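PDB 3WV4: Non-ribosomal peptide synthetase from Streptomyces halstedii, which belongs to the AMP-binding (ANL) enzyme family, with a large N-terminal portion combining alpha/beta subdomains with a beta-barrel-like one. Local coordinates for residues S290-L295 with Q321-A326; G114-G119 with D194-I199. All blocks are in the same frame, centred on the assembly; numbering follows the deposited sequence.

Contact 1 (S290-L295 with Q321-A326); sequences SLASML and QVTIDA
Ala-292 turns its methyl group toward the neighbouring helix, where the methyl branch of Thr-323 comes end-on against its flank, with CB 3.5 Å from Thr-323 CG2. The same alanine also rests on Ile-287 of strand 284-287 and on Leu-319, so it lies where the two helices and the sheet beneath them come together. Leading into Ser-293, the chain passes beside the same threonine methyl: CG2 of Thr-323 lies 4.1 Å from Ala-292 C and 4.1 Å from Ser-293 N, and so leans on the peptide link as well as on the alanine. This follows from the threonine side chain having CG2 anti to its own nitrogen and OG1 anti to its carbonyl carbon (chi1 -58°). The alpha carbons of Ser-293 and Thr-323 are 6.1 Å apart, a close approach consistent with the small side chains at this point. Their hydroxyls do not bond to each other, since OG of Ser-293 and OG1 of Thr-323 stay 4.2 Å apart; the serine OG is engaged by Pro-289 O one turn back in its own helix.

The helices 289-300 and 321-330 follow the parallel neighbours 284-287 and 311-314, the first of them forming a beta-alpha-beta crossover between these strands. With no hydrogen bond or salt bridge across it, the pairing of the segments rests on van der Waals packing of one threonine methyl against an alanine and the adjoining backbone, while the nearby serine hydroxyl is satisfied within its own helix.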
loop_
_atom_site.group_PDB
_atom_site.type_symbol
_atom_site.label_atom_id
_atom_site.label_comp_id
_atom_site.label_asym_id
_atom_site.label_seq_id
_atom_site.Cartn_x
_atom_site.Cartn_y
_atom_site.Cartn_z
ATOM N N SER A 290 -0.191 11.228 14.144
ATOM C CA SER A 290 0.015 10.671 15.464
ATOM C C SER A 290 1.447 10.145 15.590
ATOM O O SER A 290 2.140 10.509 16.523
ATOM C CB SER A 290 -1.044 9.638 15.834
ATOM O OG SER A 290 -0.804 8.422 15.139
ATOM N N LEU A 291 1.916 9.376 14.619
ATOM C CA LEU A 291 3.324 8.958 14.595
ATOM C C LEU A 291 4.350 10.113 14.517
ATOM O O LEU A 291 5.422 10.052 15.127
ATOM C CB LEU A 291 3.562 7.994 13.432
ATOM C CG LEU A 291 4.916 7.293 13.362
ATOM C CD1 LEU A 291 5.283 6.646 14.679
ATOM C CD2 LEU A 291 4.925 6.238 12.242
ATOM N N ALA A 292 4.046 11.153 13.753
ATOM C CA ALA A 292 4.966 12.307 13.679
ATOM C C ALA A 292 5.163 13.042 15.054
ATOM O O ALA A 292 6.303 13.354 15.434
ATOM C CB ALA A 292 4.479 13.261 12.633
ATOM N N SER A 293 4.062 13.324 15.770
ATOM C CA SER A 293 4.115 13.975 17.097
ATOM C C SER A 293 4.899 13.130 18.083
ATOM O O SER A 293 5.746 13.640 18.794
ATOM C CB SER A 293 2.730 14.152 17.706
ATOM O OG SER A 293 1.802 14.468 16.722
ATOM N N MET A 294 4.637 11.844 18.097
ATOM C CA MET A 294 5.401 10.926 18.945
ATOM C C MET A 294 6.903 11.033 18.623
ATOM O O MET A 294 7.734 11.081 19.539
ATOM C CB MET A 294 4.930 9.496 18.736
ATOM C CG MET A 294 5.300 8.489 19.826
ATOM S SD MET A 294 5.199 6.733 19.308
ATOM C CE MET A 294 3.654 6.660 18.371
ATOM N N LEU A 295 7.243 11.058 17.327
ATOM C CA LEU A 295 8.635 11.191 16.917
ATOM C C LEU A 295 9.300 12.520 17.362
ATOM O O LEU A 295 10.451 12.542 17.761
ATOM C CB LEU A 295 8.787 11.026 15.389
ATOM C CG LEU A 295 10.245 10.976 14.821
ATOM C CD1 LEU A 295 11.201 10.157 15.676
ATOM C CD2 LEU A 295 10.376 10.497 13.375
ATOM N N GLN A 321 1.095 22.699 11.428
ATOM C CA GLN A 321 2.333 23.431 11.192
ATOM C C GLN A 321 3.368 23.084 12.245
ATOM O O GLN A 321 4.539 22.907 11.930
ATOM C CB GLN A 321 2.127 24.929 11.178
ATOM C CG GLN A 321 3.309 25.710 10.612
ATOM C CD GLN A 321 3.661 25.245 9.209
ATOM O OE1 GLN A 321 2.780 24.933 8.416
ATOM N NE2 GLN A 321 4.945 25.122 8.921
ATOM N N VAL A 322 2.913 22.977 13.483
ATOM C CA VAL A 322 3.824 22.796 14.605
ATOM C C VAL A 322 4.598 21.496 14.525
ATOM O O VAL A 322 5.747 21.465 14.930
ATOM C CB VAL A 322 3.131 22.821 15.957
ATOM C CG1 VAL A 322 3.490 24.095 16.691
ATOM C CG2 VAL A 322 1.624 22.681 15.801
ATOM N N THR A 323 3.938 20.436 14.070
ATOM C CA THR A 323 4.599 19.165 13.892
ATOM C C THR A 323 5.606 19.283 12.751
ATOM O O THR A 323 6.719 18.812 12.860
ATOM C CB THR A 323 3.596 18.046 13.605
ATOM O OG1 THR A 323 2.669 17.974 14.673
ATOM C CG2 THR A 323 4.300 16.692 13.465
ATOM N N ILE A 324 5.203 19.961 11.683
ATOM C CA ILE A 324 6.065 20.146 10.538
ATOM C C ILE A 324 7.358 20.791 10.973
ATOM O O ILE A 324 8.436 20.302 10.653
ATOM C CB ILE A 324 5.395 20.986 9.433
ATOM C CG1 ILE A 324 4.148 20.256 8.901
ATOM C CG2 ILE A 324 6.363 21.243 8.282
ATOM C CD1 ILE A 324 3.226 21.190 8.111
ATOM N N ASP A 325 7.233 21.862 11.741
ATOM C CA ASP A 325 8.359 22.654 12.186
ATOM C C ASP A 325 9.258 21.805 13.058
ATOM O O ASP A 325 10.494 21.840 12.917
ATOM C CB ASP A 325 7.895 23.893 12.961
ATOM C CG ASP A 325 7.188 24.950 12.073
ATOM O OD1 ASP A 325 7.303 24.923 10.812
ATOM O OD2 ASP A 325 6.467 25.806 12.663
ATOM N N ALA A 326 8.644 21.013 13.929
ATOM C CA ALA A 326 9.401 20.232 14.882
ATOM C C ALA A 326 10.221 19.160 14.160
ATOM O O ALA A 326 11.334 18.840 14.556
ATOM C CB ALA A 326 8.461 19.599 15.853
#

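Contact 2 (G114-G119 with D194-I199); sequences GACRRG and DLAVLI
The flat groups that meet here are the peptide carbonyls of Gly-119 and Leu-195: Gly-119 O and Leu-195 O approach to 4.3 Å with their C=O bonds turned strongly against each other, and a single water links them. It donates to both, lying 2.6 Å from Gly-119 O and 2.7 Å from Leu-195 O, and so bridges two acceptors that could not bond directly. The guanidinium group of Arg-118 lies on the other side of the turn: NH1 approaches Arg-117 O from above the carbonyl plane, 53° out of it, at 3.1 Å. Around its rim, NE forms a salt bridge with Asp-88 and NH2 reaches Glu-186 O, which together would fix its rotation.

Beside the water bridge the contact becomes apolar. Cys-116 SG stands anti to its carbonyl carbon (chi1 -77°), and from there touches Ala-196 CB at 4.2 Å. His-215 touches both of these side chains, with Val-47 and His-48 against the cysteine.

Each backbone has a local irregularity here. Helix 106-116 ends in a Schellman motif, with Gly-119 at positive phi as the C' residue and its N 2.9 Å from Cys-116 O, which carries the chain round toward strand 121-124. In the other segment, Ala-196 and Val-197 form a classic beta bulge against Cys-213. Asp-194, just before the strand, is held by a salt bridge to Arg-94 and by Ser-191 N.

Contact 2 thus joins the C-terminal end of helix 106-116 to the start of the hairpin made by strands 195-200 and 210-214. Helix 215-229 packs on it through His-215 and Ile-218, and a backbone bond from Ala-196 to Phe-122 ties the hairpin to strand 121-124.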
loop_
_atom_site.group_PDB
_atom_site.type_symbol
_atom_site.label_atom_id
_atom_site.label_comp_id
_atom_site.label_asym_id
_atom_site.label_seq_id
_atom_site.Cartn_x
_atom_site.Cartn_y
_atom_site.Cartn_z
ATOM N N GLY A 114 3.502 -14.181 -4.031
ATOM C CA GLY A 114 3.287 -15.537 -4.544
ATOM C C GLY A 114 1.873 -15.636 -5.078
ATOM O O GLY A 114 1.614 -16.313 -6.092
ATOM N N ALA A 115 0.938 -14.951 -4.405
ATOM C CA ALA A 115 -0.441 -14.919 -4.891
ATOM C C ALA A 115 -0.600 -14.152 -6.179
ATOM O O ALA A 115 -1.332 -14.576 -7.094
ATOM C CB ALA A 115 -1.334 -14.343 -3.860
ATOM N N CYS A 116 0.078 -13.034 -6.291
ATOM C CA CYS A 116 0.019 -12.270 -7.543
ATOM C C CYS A 116 0.519 -13.098 -8.762
ATOM O O CYS A 116 -0.091 -13.026 -9.871
ATOM C CB CYS A 116 0.851 -10.999 -7.403
ATOM S SG CYS A 116 0.023 -9.708 -6.438
ATOM N N ARG A 117 1.615 -13.856 -8.546
ATOM C CA ARG A 117 2.263 -14.667 -9.588
ATOM C C ARG A 117 1.348 -15.778 -10.093
ATOM O O ARG A 117 1.670 -16.416 -11.098
ATOM C CB ARG A 117 3.508 -15.360 -9.056
ATOM C CG ARG A 117 4.697 -14.475 -8.816
ATOM C CD ARG A 117 5.855 -15.279 -8.229
ATOM N NE ARG A 117 6.511 -16.016 -9.307
ATOM C CZ ARG A 117 6.399 -17.321 -9.538
ATOM N NH1 ARG A 117 5.671 -18.140 -8.745
ATOM N NH2 ARG A 117 7.061 -17.819 -10.584
ATOM N N ARG A 118 0.269 -16.056 -9.364
ATOM C CA ARG A 118 -0.729 -17.028 -9.782
ATOM C C ARG A 118 -2.041 -16.413 -10.147
ATOM O O ARG A 118 -3.027 -17.119 -10.291
ATOM C CB ARG A 118 -0.914 -18.115 -8.690
ATOM C CG ARG A 118 0.323 -18.989 -8.554
ATOM C CD ARG A 118 0.532 -19.818 -9.830
ATOM N NE ARG A 118 1.762 -20.629 -9.833
ATOM C CZ ARG A 118 2.888 -20.317 -10.468
ATOM N NH1 ARG A 118 3.025 -19.167 -11.123
ATOM N NH2 ARG A 118 3.913 -21.145 -10.403
ATOM N N GLY A 119 -2.092 -15.094 -10.257
ATOM C CA GLY A 119 -3.374 -14.407 -10.467
ATOM C C GLY A 119 -4.356 -14.584 -9.350
ATOM O O GLY A 119 -5.554 -14.364 -9.526
ATOM N N ASP A 194 -6.362 -8.473 -14.484
ATOM C CA ASP A 194 -6.773 -9.328 -13.361
ATOM C C ASP A 194 -6.650 -8.597 -12.046
ATOM O O ASP A 194 -5.711 -7.829 -11.809
ATOM C CB ASP A 194 -5.905 -10.577 -13.268
ATOM C CG ASP A 194 -6.227 -11.605 -14.349
ATOM O OD1 ASP A 194 -7.284 -11.531 -14.987
ATOM O OD2 ASP A 194 -5.398 -12.507 -14.548
ATOM N N LEU A 195 -7.619 -8.849 -11.187
ATOM C CA LEU A 195 -7.581 -8.397 -9.813
ATOM C C LEU A 195 -6.388 -8.958 -9.071
ATOM O O LEU A 195 -6.102 -10.143 -9.161
ATOM C CB LEU A 195 -8.854 -8.811 -9.089
ATOM C CG LEU A 195 -10.142 -8.192 -9.627
ATOM C CD1 LEU A 195 -11.252 -8.468 -8.618
ATOM C CD2 LEU A 195 -9.949 -6.694 -9.817
ATOM N N ALA A 196 -5.698 -8.087 -8.345
ATOM C CA ALA A 196 -4.565 -8.479 -7.515
ATOM C C ALA A 196 -4.859 -8.312 -6.028
ATOM O O ALA A 196 -4.427 -9.139 -5.190
ATOM C CB ALA A 196 -3.356 -7.635 -7.894
ATOM N N VAL A 197 -5.571 -7.242 -5.666
ATOM C CA VAL A 197 -5.863 -6.964 -4.260
ATOM C C VAL A 197 -7.279 -6.489 -4.064
ATOM O O VAL A 197 -7.828 -5.785 -4.938
ATOM C CB VAL A 197 -4.913 -5.861 -3.738
ATOM C CG1 VAL A 197 -5.035 -5.583 -2.268
ATOM C CG2 VAL A 197 -3.443 -6.140 -4.044
ATOM N N LEU A 198 -7.902 -6.905 -2.942
ATOM C CA LEU A 198 -9.121 -6.276 -2.438
ATOM C C LEU A 198 -8.783 -5.548 -1.190
ATOM O O LEU A 198 -8.247 -6.127 -0.248
ATOM C CB LEU A 198 -10.242 -7.288 -2.080
ATOM C CG LEU A 198 -10.773 -8.222 -3.173
ATOM C CD1 LEU A 198 -12.025 -8.939 -2.679
ATOM C CD2 LEU A 198 -11.077 -7.484 -4.487
ATOM N N ILE A 199 -9.092 -4.277 -1.160
ATOM C CA ILE A 199 -8.789 -3.492 0.021
ATOM C C ILE A 199 -10.075 -3.115 0.683
ATOM O O ILE A 199 -10.810 -2.271 0.151
ATOM C CB ILE A 199 -8.085 -2.197 -0.331
ATOM C CG1 ILE A 199 -6.727 -2.449 -0.967
ATOM C CG2 ILE A 199 -7.932 -1.324 0.911
ATOM C CD1 ILE A 199 -5.693 -2.967 0.029
HETATM O O HOH W 1 -6.914 -12.358 -10.406
#

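Overall arrangement
The two contacts lie on opposite sides of the centre of the chain, 36 Å apart between centres and about 19 Å at their nearest atoms, and do not touch. They also follow in series: contact 2 closes before contact 1 opens. Contact 2 is the more central, 13 Å from the chain centre against 22 Å for contact 1. It ties a parallel-sheet subdomain to the hairpin 195-200/210-214, whose connecting loop carries the glycine-, serine- and threonine-rich signature of the family. Contact 1 instead joins helices in a second alpha/beta unit. Contact 2 combines a water bridge with an apolar touch, whereas contact 1 has no polar link across it.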